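Side-chain contacts in uncharacterized protein YacP (Bacillus subtilis, PDB 5MQ8), which acts as an endoribonuclease in ribosome-dependent mRNA decay, probably cleaving messenger RNA through its PIN-like NYN domain: residues G45-V50 with Q89-I94; E76-T79 with E85-A88; K141-S144 with G149-A152. All coordinates share one frame; numbering follows the deposited sequence.

Interaction 1: G45-V50 with Q89-I94; sequences GNRVIV and QALNNI
Leu91 carries one side of this contact alone, reaching from the end of helix 80-90 to two residues of the strand, Arg47 and Ile49. The apolar part is a meeting of methyl groups. Ile49 and Leu91 approach tip to tip, with Ile49 CD1 3.7 Å from Leu91 CD1. On the isoleucine the CG1 branch swings to the side of the backbone N, anti to the carbonyl carbon (chi1 -56°), and it is this branch, extended on to CD1, that reaches the leucine.

The second part sets an arginine over a hydrocarbon. Arg47 runs out fully extended and crosses the Leu91 side chain at about a right angle. Leu91 CD1 lies over one face of the guanidinium, 4.0 Å above its plane and displaced toward the rim, while Leu91 CD2 packs against one terminal nitrogen, 3.6 Å from Arg47 NH1. This is van der Waals packing; the charge is answered by Glu70 on the adjoining strand, which forms a salt bridge with Arg47 NH2 and so helps to fix the position of the flat group above the leucine.

Leu91 is the first residue after the helix to leave helical geometry, so the contact joins the C-terminal end of helix 80-90 to the opening of strand 47-52. That strand runs in the parallel sheet of the PIN-like fold between 70-73 and 3-7. Ile49 also packs on Ile72 and Leu5 of those two neighbours, and Leu91 on Ile3, which places helix 80-90 on one face of the sheet; helix 23-44 meets Val48 and Val50 of the same strand through Met37 and Tyr40.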
loop_
_atom_site.group_PDB
_atom_site.type_symbol
_atom_site.label_atom_id
_atom_site.label_comp_id
_atom_site.label_asym_id
_atom_site.label_seq_id
_atom_site.Cartn_x
_atom_site.Cartn_y
_atom_site.Cartn_z
ATOM N N GLY A 45 -16.484 -10.256 8.009
ATOM C CA GLY A 45 -16.416 -11.703 8.165
ATOM C C GLY A 45 -17.569 -12.385 7.450
ATOM O O GLY A 45 -17.716 -13.606 7.531
ATOM N N ASN A 46 -18.395 -11.598 6.720
ATOM C CA ASN A 46 -19.545 -12.117 5.979
ATOM C C ASN A 46 -19.109 -12.620 4.625
ATOM O O ASN A 46 -18.233 -12.026 3.995
ATOM C CB ASN A 46 -20.625 -11.044 5.817
ATOM C CG ASN A 46 -21.331 -10.662 7.100
ATOM O OD1 ASN A 46 -21.184 -11.287 8.150
ATOM N ND2 ASN A 46 -22.132 -9.624 7.037
ATOM N N ARG A 47 -19.691 -13.740 4.183
ATOM C CA ARG A 47 -19.379 -14.274 2.869
ATOM C C ARG A 47 -20.003 -13.341 1.809
ATOM O O ARG A 47 -21.137 -12.888 1.968
ATOM C CB ARG A 47 -19.884 -15.698 2.730
ATOM C CG ARG A 47 -19.400 -16.350 1.458
ATOM C CD ARG A 47 -20.014 -17.702 1.309
ATOM N NE ARG A 47 -19.667 -18.304 0.025
ATOM C CZ ARG A 47 -19.907 -19.571 -0.275
ATOM N NH1 ARG A 47 -20.481 -20.371 0.612
ATOM N NH2 ARG A 47 -19.573 -20.051 -1.463
ATOM N N VAL A 48 -19.224 -12.999 0.772
ATOM C CA VAL A 48 -19.634 -12.082 -0.294
ATOM C C VAL A 48 -19.530 -12.755 -1.644
ATOM O O VAL A 48 -18.478 -13.291 -1.984
ATOM C CB VAL A 48 -18.833 -10.748 -0.266
ATOM C CG1 VAL A 48 -19.248 -9.830 -1.414
ATOM C CG2 VAL A 48 -18.990 -10.027 1.067
ATOM N N ILE A 49 -20.627 -12.724 -2.423
ATOM C CA ILE A 49 -20.638 -13.261 -3.779
ATOM C C ILE A 49 -21.105 -12.155 -4.721
ATOM O O ILE A 49 -22.194 -11.610 -4.549
ATOM C CB ILE A 49 -21.427 -14.593 -3.937
ATOM C CG1 ILE A 49 -20.894 -15.675 -2.956
ATOM C CG2 ILE A 49 -21.348 -15.085 -5.401
ATOM C CD1 ILE A 49 -21.699 -16.986 -2.890
ATOM N N VAL A 50 -20.281 -11.824 -5.715
ATOM C CA VAL A 50 -20.626 -10.781 -6.682
ATOM C C VAL A 50 -21.084 -11.441 -7.979
ATOM O O VAL A 50 -20.344 -12.226 -8.572
ATOM C CB VAL A 50 -19.492 -9.735 -6.886
ATOM C CG1 VAL A 50 -19.956 -8.588 -7.780
ATOM C CG2 VAL A 50 -19.015 -9.183 -5.544
ATOM N N GLN A 89 -30.562 -20.430 -2.841
ATOM C CA GLN A 89 -31.188 -21.734 -2.642
ATOM C C GLN A 89 -30.136 -22.801 -2.352
ATOM O O GLN A 89 -30.378 -23.680 -1.529
ATOM C CB GLN A 89 -32.039 -22.117 -3.857
ATOM C CG GLN A 89 -33.366 -21.352 -3.917
ATOM C CD GLN A 89 -34.148 -21.574 -5.192
ATOM O OE1 GLN A 89 -33.666 -22.161 -6.170
ATOM N NE2 GLN A 89 -35.375 -21.076 -5.219
ATOM N N ALA A 90 -28.967 -22.716 -3.020
ATOM C CA ALA A 90 -27.844 -23.641 -2.836
ATOM C C ALA A 90 -27.172 -23.458 -1.472
ATOM O O ALA A 90 -26.587 -24.415 -0.959
ATOM C CB ALA A 90 -26.825 -23.447 -3.936
ATOM N N LEU A 91 -27.246 -22.235 -0.898
ATOM C CA LEU A 91 -26.630 -21.874 0.380
ATOM C C LEU A 91 -27.664 -21.633 1.490
ATOM O O LEU A 91 -27.325 -21.111 2.555
ATOM C CB LEU A 91 -25.702 -20.647 0.197
ATOM C CG LEU A 91 -24.628 -20.743 -0.913
ATOM C CD1 LEU A 91 -23.997 -19.400 -1.172
ATOM C CD2 LEU A 91 -23.565 -21.793 -0.612
ATOM N N ASN A 92 -28.913 -22.053 1.240
ATOM C CA ASN A 92 -30.061 -21.924 2.135
ATOM C C ASN A 92 -29.958 -22.849 3.347
ATOM O O ASN A 92 -30.217 -24.048 3.220
ATOM C CB ASN A 92 -31.358 -22.232 1.365
ATOM C CG ASN A 92 -32.584 -21.589 1.966
ATOM O OD1 ASN A 92 -33.096 -22.008 3.024
ATOM N ND2 ASN A 92 -33.065 -20.530 1.315
ATOM N N ASN A 93 -29.571 -22.298 4.513
ATOM C CA ASN A 93 -29.510 -23.057 5.773
ATOM C C ASN A 93 -30.193 -22.278 6.917
ATOM O O ASN A 93 -30.309 -21.047 6.839
ATOM C CB ASN A 93 -28.082 -23.553 6.119
ATOM C CG ASN A 93 -27.108 -22.550 6.702
ATOM O OD1 ASN A 93 -27.161 -22.205 7.888
ATOM N ND2 ASN A 93 -26.102 -22.182 5.921
ATOM N N ILE A 94 -30.687 -23.013 7.949
ATOM C CA ILE A 94 -31.427 -22.487 9.116
ATOM C C ILE A 94 -30.663 -21.342 9.854
ATOM O O ILE A 94 -31.259 -20.296 10.126
ATOM C CB ILE A 94 -31.869 -23.645 10.077
ATOM C CG1 ILE A 94 -32.849 -24.608 9.371
ATOM C CG2 ILE A 94 -32.503 -23.125 11.380
ATOM C CD1 ILE A 94 -32.245 -25.962 8.969
#

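Interaction 2: E76-T79 with E85-A88; sequences ENET and EKLA
Glu78 and Lys86 meet from opposite directions in a single salt bridge, with Lys86 NZ donating to Glu78 OE1 at 2.8 Å. The ammonium does not lie in the plane of the carboxylate: it comes from above, 55° out of it. Lys86 CE follows the ammonium and stands 3.5 Å from Glu78 OE1, in van der Waals contact.

The glutamate is the tightly held partner. It is buried, its chain stretched out with CG anti to the backbone N (chi1 -173°), and its other oxygen, OE2, takes a salt bridge from Arg83 NH2 and a hydrogen bond from the backbone N of Lys75. With both oxygens engaged, rotation of the carboxylate should be restrained.

Within the PIN-like fold this ties the loop that leaves strand 70-73 to the helix it enters, 80-90, across the helix's first turns: Thr79 stands at the N-cap position, and Arg83 and Lys86 lie one turn apart and both address Glu78.

The lysine side is looser. Lys86 is exposed, and the two extended chains together bridge the 11.0 Å between Glu78 CA and Lys86 CA, the lysine touching the loop segment at the outer half of the glutamate side chain. Leu87, the next residue on the helix, packs instead on Ile49 and Val51 of strand 47-52.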
loop_
_atom_site.group_PDB
_atom_site.type_symbol
_atom_site.label_atom_id
_atom_site.label_comp_id
_atom_site.label_asym_id
_atom_site.label_seq_id
_atom_site.Cartn_x
_atom_site.Cartn_y
_atom_site.Cartn_z
ATOM N N GLU A 76 -26.007 -17.434 -20.670
ATOM C CA GLU A 76 -26.533 -16.747 -21.860
ATOM C C GLU A 76 -27.846 -15.920 -21.655
ATOM O O GLU A 76 -27.779 -14.696 -21.778
ATOM C CB GLU A 76 -26.682 -17.720 -23.046
ATOM C CG GLU A 76 -26.407 -17.056 -24.391
ATOM C CD GLU A 76 -26.288 -17.997 -25.577
ATOM O OE1 GLU A 76 -25.182 -18.544 -25.795
ATOM O OE2 GLU A 76 -27.294 -18.169 -26.305
ATOM N N ASN A 77 -29.010 -16.540 -21.388
ATOM C CA ASN A 77 -30.245 -15.745 -21.234
ATOM C C ASN A 77 -30.695 -15.625 -19.782
ATOM O O ASN A 77 -31.886 -15.440 -19.481
ATOM C CB ASN A 77 -31.362 -16.280 -22.138
ATOM C CG ASN A 77 -31.189 -15.896 -23.588
ATOM O OD1 ASN A 77 -30.648 -16.651 -24.402
ATOM N ND2 ASN A 77 -31.637 -14.701 -23.939
ATOM N N GLU A 78 -29.714 -15.697 -18.879
ATOM C CA GLU A 78 -29.930 -15.677 -17.446
ATOM C C GLU A 78 -29.631 -14.301 -16.907
ATOM O O GLU A 78 -28.615 -13.711 -17.256
ATOM C CB GLU A 78 -29.035 -16.741 -16.790
ATOM C CG GLU A 78 -29.284 -16.938 -15.304
ATOM C CD GLU A 78 -28.190 -17.692 -14.574
ATOM O OE1 GLU A 78 -28.501 -18.293 -13.523
ATOM O OE2 GLU A 78 -27.026 -17.675 -15.036
ATOM N N THR A 79 -30.529 -13.776 -16.079
ATOM C CA THR A 79 -30.333 -12.468 -15.455
ATOM C C THR A 79 -29.725 -12.675 -14.063
ATOM O O THR A 79 -29.813 -13.773 -13.507
ATOM C CB THR A 79 -31.651 -11.688 -15.385
ATOM O OG1 THR A 79 -32.645 -12.524 -14.795
ATOM C CG2 THR A 79 -32.118 -11.193 -16.759
ATOM N N GLU A 85 -30.922 -16.028 -7.029
ATOM C CA GLU A 85 -31.905 -16.963 -6.459
ATOM C C GLU A 85 -31.307 -18.387 -6.345
ATOM O O GLU A 85 -31.458 -19.019 -5.305
ATOM C CB GLU A 85 -33.188 -16.982 -7.313
ATOM C CG GLU A 85 -34.316 -17.815 -6.723
ATOM C CD GLU A 85 -35.514 -18.017 -7.630
ATOM O OE1 GLU A 85 -36.654 -17.948 -7.119
ATOM O OE2 GLU A 85 -35.319 -18.239 -8.847
ATOM N N LYS A 86 -30.628 -18.874 -7.403
ATOM C CA LYS A 86 -29.985 -20.195 -7.439
ATOM C C LYS A 86 -28.932 -20.289 -6.335
ATOM O O LYS A 86 -28.912 -21.282 -5.608
ATOM C CB LYS A 86 -29.343 -20.466 -8.806
ATOM C CG LYS A 86 -30.334 -20.881 -9.883
ATOM C CD LYS A 86 -29.706 -20.798 -11.259
ATOM C CE LYS A 86 -30.733 -20.794 -12.367
ATOM N NZ LYS A 86 -30.121 -20.560 -13.701
ATOM N N LEU A 87 -28.096 -19.231 -6.172
ATOM C CA LEU A 87 -27.062 -19.166 -5.135
ATOM C C LEU A 87 -27.655 -19.180 -3.735
ATOM O O LEU A 87 -27.170 -19.924 -2.888
ATOM C CB LEU A 87 -26.169 -17.932 -5.321
ATOM C CG LEU A 87 -25.159 -18.036 -6.446
ATOM C CD1 LEU A 87 -24.783 -16.678 -6.937
ATOM C CD2 LEU A 87 -23.932 -18.846 -6.016
ATOM N N ALA A 88 -28.723 -18.397 -3.500
ATOM C CA ALA A 88 -29.405 -18.350 -2.209
ATOM C C ALA A 88 -30.054 -19.688 -1.838
ATOM O O ALA A 88 -30.092 -20.030 -0.659
ATOM C CB ALA A 88 -30.451 -17.258 -2.207
#

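Interaction 3: K141-S144 with G149-A152; sequences KITS and GKIA
A tight turn joins two helices here: the long helix 121-145 ends, the chain turns within a few residues, and helix 151-165 sets off, with Thr143 of the first helix packed against Gly149 and Lys150 of the segment that leads into the second. The backbones come close, Thr143 CA standing 5.0 Å from Lys150 CA. This helical extension projects from the PIN-like core, and the second subunit packs against it, its Thr160 meeting Thr143 and its Trp164 meeting Ile142.

The contact is van der Waals packing of a threonine against the root of a lysine. The two side chains cross at about a right angle, and Thr143 CB sits 3.6 Å from Lys150 CG and equally near Lys150 CB. Lys150 first points toward the helix and then carries its extended chain away from it, because CG lies anti to the backbone N (chi1 -159°). Of the lysine side chain, the threonine meets the methylenes nearest the backbone. The lysine's ammonium heads for the second subunit, where Glu132 and Glu136 offer long, weak ion pairs.

Thr143 OG1 stands between the backbone N and the carbonyl carbon (chi1 60°), where it is turned back to its own helix and hydrogen-bonds to the carbonyl oxygen of Val139 one turn earlier. That bond satisfies the buried hydroxyl and helps to fix the rotation of the side chain, so the methyl is presented to the incoming segment. There Thr143 CG2 rests 3.8 Å from Lys150 CA and 3.9 Å from the carbonyl oxygen of Gly149.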
loop_
_atom_site.group_PDB
_atom_site.type_symbol
_atom_site.label_atom_id
_atom_site.label_comp_id
_atom_site.label_asym_id
_atom_site.label_seq_id
_atom_site.Cartn_x
_atom_site.Cartn_y
_atom_site.Cartn_z
ATOM N N LYS A 141 -2.726 3.706 12.248
ATOM C CA LYS A 141 -2.474 3.604 13.678
ATOM C C LYS A 141 -1.408 2.552 13.975
ATOM O O LYS A 141 -0.425 2.877 14.641
ATOM C CB LYS A 141 -3.783 3.330 14.449
ATOM C CG LYS A 141 -3.614 3.144 15.957
ATOM C CD LYS A 141 -4.906 2.687 16.612
ATOM C CE LYS A 141 -4.713 2.268 18.049
ATOM N NZ LYS A 141 -4.270 0.857 18.151
ATOM N N ILE A 142 -1.585 1.310 13.480
ATOM C CA ILE A 142 -0.629 0.230 13.744
ATOM C C ILE A 142 0.736 0.436 13.034
ATOM O O ILE A 142 1.752 -0.001 13.578
ATOM C CB ILE A 142 -1.208 -1.190 13.491
ATOM C CG1 ILE A 142 -0.350 -2.293 14.184
ATOM C CG2 ILE A 142 -1.397 -1.495 12.003
ATOM C CD1 ILE A 142 -0.096 -2.158 15.764
ATOM N N THR A 143 0.767 1.089 11.854
ATOM C CA THR A 143 2.031 1.299 11.154
ATOM C C THR A 143 2.828 2.441 11.800
ATOM O O THR A 143 4.051 2.469 11.672
ATOM C CB THR A 143 1.843 1.438 9.643
ATOM O OG1 THR A 143 1.011 2.539 9.331
ATOM C CG2 THR A 143 1.333 0.171 8.986
ATOM N N SER A 144 2.139 3.355 12.518
ATOM C CA SER A 144 2.768 4.450 13.266
ATOM C C SER A 144 3.420 3.860 14.516
ATOM O O SER A 144 4.536 4.242 14.864
ATOM C CB SER A 144 1.735 5.489 13.683
ATOM O OG SER A 144 1.505 6.417 12.638
ATOM N N GLY A 149 6.330 -2.543 10.221
ATOM C CA GLY A 149 5.120 -3.102 9.622
ATOM C C GLY A 149 4.563 -2.271 8.474
ATOM O O GLY A 149 3.631 -2.709 7.798
ATOM N N LYS A 150 5.130 -1.061 8.252
ATOM C CA LYS A 150 4.732 -0.103 7.210
ATOM C C LYS A 150 5.532 -0.231 5.903
ATOM O O LYS A 150 5.109 0.329 4.892
ATOM C CB LYS A 150 4.873 1.332 7.752
ATOM C CG LYS A 150 4.049 2.385 7.001
ATOM C CD LYS A 150 4.319 3.759 7.554
ATOM C CE LYS A 150 3.688 4.846 6.727
ATOM N NZ LYS A 150 4.182 6.189 7.138
ATOM N N ILE A 151 6.678 -0.948 5.922
ATOM C CA ILE A 151 7.620 -1.064 4.798
ATOM C C ILE A 151 6.966 -1.567 3.478
ATOM O O ILE A 151 7.128 -0.893 2.448
ATOM C CB ILE A 151 8.881 -1.879 5.197
ATOM C CG1 ILE A 151 9.697 -1.105 6.266
ATOM C CG2 ILE A 151 9.764 -2.208 3.967
ATOM C CD1 ILE A 151 10.709 -1.955 7.030
ATOM N N ALA A 152 6.240 -2.711 3.503
ATOM C CA ALA A 152 5.576 -3.249 2.302
ATOM C C ALA A 152 4.547 -2.248 1.741
ATOM O O ALA A 152 4.470 -2.052 0.529
ATOM C CB ALA A 152 4.894 -4.568 2.626
#

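Interactions 1 and 2 share helix 80-90 and touch: their centres are 15 Å apart, and Ile49 CG2 of the strand meets Leu87 CD1 of the helix at 4.1 Å. Interaction 2 ties the entering loop to that helix, while interaction 1 packs the residue following the helix on strand 47-52. Interaction 3 belongs to a different part of the molecule, with its centre 34 Å from that of interaction 1 and 43 Å from that of interaction 2. It lies across the chain's centre from interaction 2, on the helical extension that meets the second subunit, whereas the other two contacts stay within one subunit.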